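Local coordinates for glutamine amidotransferase type-2 domain-containing protein (PDB 1TE5) that probably acts as a class II glutamine amidotransferase of the Ntn-hydrolase clan, releasing ammonia from glutamine, although its acceptor substrate is unknown, at residues A[187-197]-A[217-228]. Numbering follows the deposited sequence.
Sequences KLAYITRRAPF and PDDVVTVIATEP
Arg193 and Val221 form a hydrogen-bonded antiparallel pair, N of Arg193 lying 2.9 Å from O of Val221, and their side chains run side by side. Along Arg193, CB rests 3.7 Å from Val221 O, and CG lies farther off, 4.2 Å from the same oxygen. The chain then bends at chi3 (62°), which brings NH2 to 3.6 Å from CG2 of Val221, the methyl lying at the guanidinium edge near its plane. Phe197 CG lies over one face of that guanidinium, offset toward its rim, and the phenyl ring, met obliquely, brings CZ to 3.4 Å from Val221 CG1. A long, flexible arginine suits this place because its methylenes can pack beside Val221 while NH1 at the tip makes a weak hydrogen bond to Gly198 O. On the other face, beta-branched Thr192 and Thr222 fit the extended backbone; their OG1 atoms are 3.1 Å apart, and Thr222 OG1 is hydrogen-bonded to Gly249 O. Back on the Arg193 face, small Ala189 lets Pro228 CD approach its CB to 3.8 Å. Strand 220-225 pairs on its other edge with 4-9, and 188-194 with 236-238, placing this ladder inside one antiparallel sheet of the layered Ntn-hydrolase fold.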
loop_
_atom_site.group_PDB
_atom_site.type_symbol
_atom_site.label_atom_id
_atom_site.label_comp_id
_atom_site.label_asym_id
_atom_site.label_seq_id
_atom_site.Cartn_x
_atom_site.Cartn_y
_atom_site.Cartn_z
ATOM N N LYS A 187 -9.052 17.237 19.651
ATOM C CA LYS A 187 -10.329 17.470 19.011
ATOM C C LYS A 187 -10.562 16.488 17.882
ATOM O O LYS A 187 -9.636 16.098 17.169
ATOM C CB LYS A 187 -10.441 18.904 18.490
ATOM C CG LYS A 187 -9.223 19.417 17.735
ATOM C CD LYS A 187 -9.540 20.636 16.863
ATOM C CE LYS A 187 -10.221 21.775 17.624
ATOM N NZ LYS A 187 -11.682 21.557 17.872
ATOM N N LEU A 188 -11.819 16.092 17.741
ATOM C CA LEU A 188 -12.258 15.155 16.719
ATOM C C LEU A 188 -13.773 15.323 16.673
ATOM O O LEU A 188 -14.385 15.703 17.664
ATOM C CB LEU A 188 -11.890 13.726 17.131
ATOM C CG LEU A 188 -11.971 12.649 16.057
ATOM C CD1 LEU A 188 -10.942 12.934 14.968
ATOM C CD2 LEU A 188 -11.728 11.295 16.693
ATOM N N ALA A 189 -14.378 15.069 15.527
ATOM C CA ALA A 189 -15.816 15.220 15.400
ATOM C C ALA A 189 -16.365 14.238 14.375
ATOM O O ALA A 189 -15.601 13.611 13.633
ATOM C CB ALA A 189 -16.142 16.654 14.985
ATOM N N TYR A 190 -17.688 14.115 14.312
ATOM C CA TYR A 190 -18.309 13.210 13.353
ATOM C C TYR A 190 -19.742 13.590 13.017
ATOM O O TYR A 190 -20.343 14.438 13.673
ATOM C CB TYR A 190 -18.267 11.765 13.878
ATOM C CG TYR A 190 -19.048 11.528 15.160
ATOM C CD1 TYR A 190 -20.415 11.223 15.123
ATOM C CD2 TYR A 190 -18.419 11.589 16.407
ATOM C CE1 TYR A 190 -21.135 10.985 16.298
ATOM C CE2 TYR A 190 -19.133 11.348 17.589
ATOM C CZ TYR A 190 -20.489 11.046 17.524
ATOM O OH TYR A 190 -21.190 10.799 18.689
ATOM N N ILE A 191 -20.266 12.989 11.957
ATOM C CA ILE A 191 -21.643 13.214 11.551
ATOM C C ILE A 191 -22.169 12.006 10.781
ATOM O O ILE A 191 -21.575 11.588 9.785
ATOM C CB ILE A 191 -21.826 14.506 10.714
ATOM C CG1 ILE A 191 -23.317 14.728 10.431
ATOM C CG2 ILE A 191 -21.051 14.423 9.399
ATOM C CD1 ILE A 191 -23.623 16.045 9.781
ATOM N N THR A 192 -23.271 11.442 11.262
ATOM C CA THR A 192 -23.871 10.284 10.623
ATOM C C THR A 192 -24.998 10.751 9.729
ATOM O O THR A 192 -25.824 11.560 10.143
ATOM C CB THR A 192 -24.457 9.318 11.655
ATOM O OG1 THR A 192 -23.492 9.061 12.680
ATOM C CG2 THR A 192 -24.846 8.005 10.992
ATOM N N ARG A 193 -25.040 10.234 8.511
ATOM C CA ARG A 193 -26.074 10.599 7.560
ATOM C C ARG A 193 -26.874 9.351 7.232
ATOM O O ARG A 193 -26.311 8.338 6.834
ATOM C CB ARG A 193 -25.431 11.190 6.302
ATOM C CG ARG A 193 -24.680 12.497 6.572
ATOM C CD ARG A 193 -23.671 12.830 5.483
ATOM N NE ARG A 193 -24.288 13.032 4.174
ATOM C CZ ARG A 193 -23.982 12.328 3.085
ATOM N NH1 ARG A 193 -24.592 12.588 1.933
ATOM N NH2 ARG A 193 -23.080 11.354 3.145
ATOM N N ARG A 194 -28.184 9.409 7.448
ATOM C CA ARG A 194 -29.057 8.272 7.180
ATOM C C ARG A 194 -29.941 8.482 5.969
ATOM O O ARG A 194 -30.527 9.544 5.807
ATOM C CB ARG A 194 -29.923 8.002 8.403
ATOM C CG ARG A 194 -29.105 7.617 9.594
ATOM C CD ARG A 194 -29.834 7.793 10.899
ATOM N NE ARG A 194 -28.921 7.526 12.005
ATOM C CZ ARG A 194 -28.426 6.326 12.281
ATOM N NH1 ARG A 194 -27.591 6.170 13.298
ATOM N NH2 ARG A 194 -28.791 5.275 11.557
ATOM N N ALA A 195 -30.046 7.463 5.127
ATOM C CA ALA A 195 -30.873 7.542 3.931
ATOM C C ALA A 195 -32.312 7.865 4.319
ATOM O O ALA A 195 -32.823 7.362 5.323
ATOM C CB ALA A 195 -30.813 6.241 3.155
ATOM N N PRO A 196 -32.984 8.722 3.534
ATOM C CA PRO A 196 -32.445 9.368 2.335
ATOM C C PRO A 196 -31.622 10.622 2.645
ATOM O O PRO A 196 -31.914 11.365 3.591
ATOM C CB PRO A 196 -33.705 9.729 1.567
ATOM C CG PRO A 196 -34.611 10.174 2.674
ATOM C CD PRO A 196 -34.391 9.112 3.747
ATOM N N PHE A 197 -30.579 10.825 1.850
ATOM C CA PHE A 197 -29.723 11.990 1.988
ATOM C C PHE A 197 -29.238 12.415 0.602
ATOM O O PHE A 197 -29.160 11.596 -0.312
ATOM C CB PHE A 197 -28.556 11.721 2.955
ATOM C CG PHE A 197 -27.758 10.485 2.643
ATOM C CD1 PHE A 197 -26.953 10.417 1.511
ATOM C CD2 PHE A 197 -27.778 9.402 3.506
ATOM C CE1 PHE A 197 -26.183 9.294 1.248
ATOM C CE2 PHE A 197 -27.006 8.268 3.250
ATOM C CZ PHE A 197 -26.210 8.217 2.119
ATOM N N PRO A 217 -32.245 2.598 0.200
ATOM C CA PRO A 217 -33.004 3.330 1.219
ATOM C C PRO A 217 -32.568 3.024 2.653
ATOM O O PRO A 217 -33.170 3.521 3.609
ATOM C CB PRO A 217 -34.437 2.881 0.956
ATOM C CG PRO A 217 -34.262 1.499 0.439
ATOM C CD PRO A 217 -33.104 1.641 -0.512
ATOM N N ASP A 218 -31.524 2.210 2.795
ATOM C CA ASP A 218 -31.013 1.836 4.110
ATOM C C ASP A 218 -29.570 2.261 4.337
ATOM O O ASP A 218 -28.911 1.746 5.232
ATOM C CB ASP A 218 -31.128 0.323 4.320
ATOM C CG ASP A 218 -32.498 -0.213 3.968
ATOM O OD1 ASP A 218 -32.601 -0.973 2.982
ATOM O OD2 ASP A 218 -33.465 0.136 4.676
ATOM N N ASP A 219 -29.083 3.203 3.538
ATOM C CA ASP A 219 -27.716 3.682 3.686
ATOM C C ASP A 219 -27.457 4.438 4.990
ATOM O O ASP A 219 -28.300 5.191 5.485
ATOM C CB ASP A 219 -27.341 4.601 2.526
ATOM C CG ASP A 219 -27.088 3.855 1.240
ATOM O OD1 ASP A 219 -26.425 4.437 0.356
ATOM O OD2 ASP A 219 -27.535 2.697 1.103
ATOM N N VAL A 220 -26.271 4.229 5.539
ATOM C CA VAL A 220 -25.837 4.920 6.743
ATOM C C VAL A 220 -24.345 5.154 6.520
ATOM O O VAL A 220 -23.585 4.206 6.304
ATOM C CB VAL A 220 -26.052 4.088 8.052
ATOM C CG1 VAL A 220 -25.533 4.866 9.271
ATOM C CG2 VAL A 220 -27.515 3.747 8.243
ATOM N N VAL A 221 -23.949 6.423 6.468
ATOM C CA VAL A 221 -22.549 6.771 6.269
ATOM C C VAL A 221 -22.114 7.833 7.265
ATOM O O VAL A 221 -22.753 8.876 7.399
ATOM C CB VAL A 221 -22.241 7.174 4.784
ATOM C CG1 VAL A 221 -23.501 7.189 3.945
ATOM C CG2 VAL A 221 -21.523 8.505 4.710
ATOM N N THR A 222 -21.030 7.533 7.972
ATOM C CA THR A 222 -20.475 8.419 8.981
ATOM C C THR A 222 -19.119 8.957 8.586
ATOM O O THR A 222 -18.251 8.217 8.133
ATOM C CB THR A 222 -20.328 7.699 10.316
ATOM O OG1 THR A 222 -21.628 7.402 10.823
ATOM C CG2 THR A 222 -19.565 8.559 11.330
ATOM N N VAL A 223 -18.952 10.264 8.741
ATOM C CA VAL A 223 -17.697 10.921 8.425
ATOM C C VAL A 223 -17.098 11.400 9.737
ATOM O O VAL A 223 -17.823 11.864 10.621
ATOM C CB VAL A 223 -17.917 12.124 7.481
ATOM C CG1 VAL A 223 -16.571 12.747 7.096
ATOM C CG2 VAL A 223 -18.692 11.680 6.240
ATOM N N ILE A 224 -15.790 11.221 9.889
ATOM C CA ILE A 224 -15.069 11.638 11.091
ATOM C C ILE A 224 -13.932 12.562 10.633
ATOM O O ILE A 224 -13.227 12.254 9.676
ATOM C CB ILE A 224 -14.488 10.415 11.835
ATOM C CG1 ILE A 224 -15.596 9.392 12.095
ATOM C CG2 ILE A 224 -13.870 10.844 13.150
ATOM C CD1 ILE A 224 -15.104 7.989 12.145
ATOM N N ALA A 225 -13.799 13.718 11.274
ATOM C CA ALA A 225 -12.758 14.671 10.922
ATOM C C ALA A 225 -12.221 15.298 12.187
ATOM O O ALA A 225 -12.782 15.087 13.261
ATOM C CB ALA A 225 -13.312 15.740 10.006
ATOM N N THR A 226 -11.110 16.025 12.077
ATOM C CA THR A 226 -10.519 16.689 13.238
ATOM C C THR A 226 -11.509 17.737 13.737
ATOM O O THR A 226 -11.576 18.033 14.932
ATOM C CB THR A 226 -9.157 17.343 12.895
ATOM O OG1 THR A 226 -8.142 16.331 12.814
ATOM C CG2 THR A 226 -8.757 18.368 13.944
ATOM N N GLU A 227 -12.279 18.293 12.805
ATOM C CA GLU A 227 -13.304 19.283 13.115
ATOM C C GLU A 227 -14.269 19.364 11.942
ATOM O O GLU A 227 -13.893 19.075 10.806
ATOM C CB GLU A 227 -12.688 20.651 13.410
ATOM C CG GLU A 227 -11.959 21.289 12.247
ATOM C CD GLU A 227 -11.190 22.539 12.650
ATOM O OE1 GLU A 227 -10.399 23.030 11.814
ATOM O OE2 GLU A 227 -11.363 23.027 13.794
ATOM N N PRO A 228 -15.535 19.717 12.211
ATOM C CA PRO A 228 -16.567 19.830 11.179
ATOM C C PRO A 228 -16.061 20.458 9.888
ATOM O O PRO A 228 -15.300 21.427 9.909
ATOM C CB PRO A 228 -17.622 20.698 11.859
ATOM C CG PRO A 228 -17.569 20.210 13.263
ATOM C CD PRO A 228 -16.072 20.126 13.524
HETATM O O HOH W 1 -7.444 15.404 15.283
HETATM O O HOH W 2 -13.899 18.803 16.847
#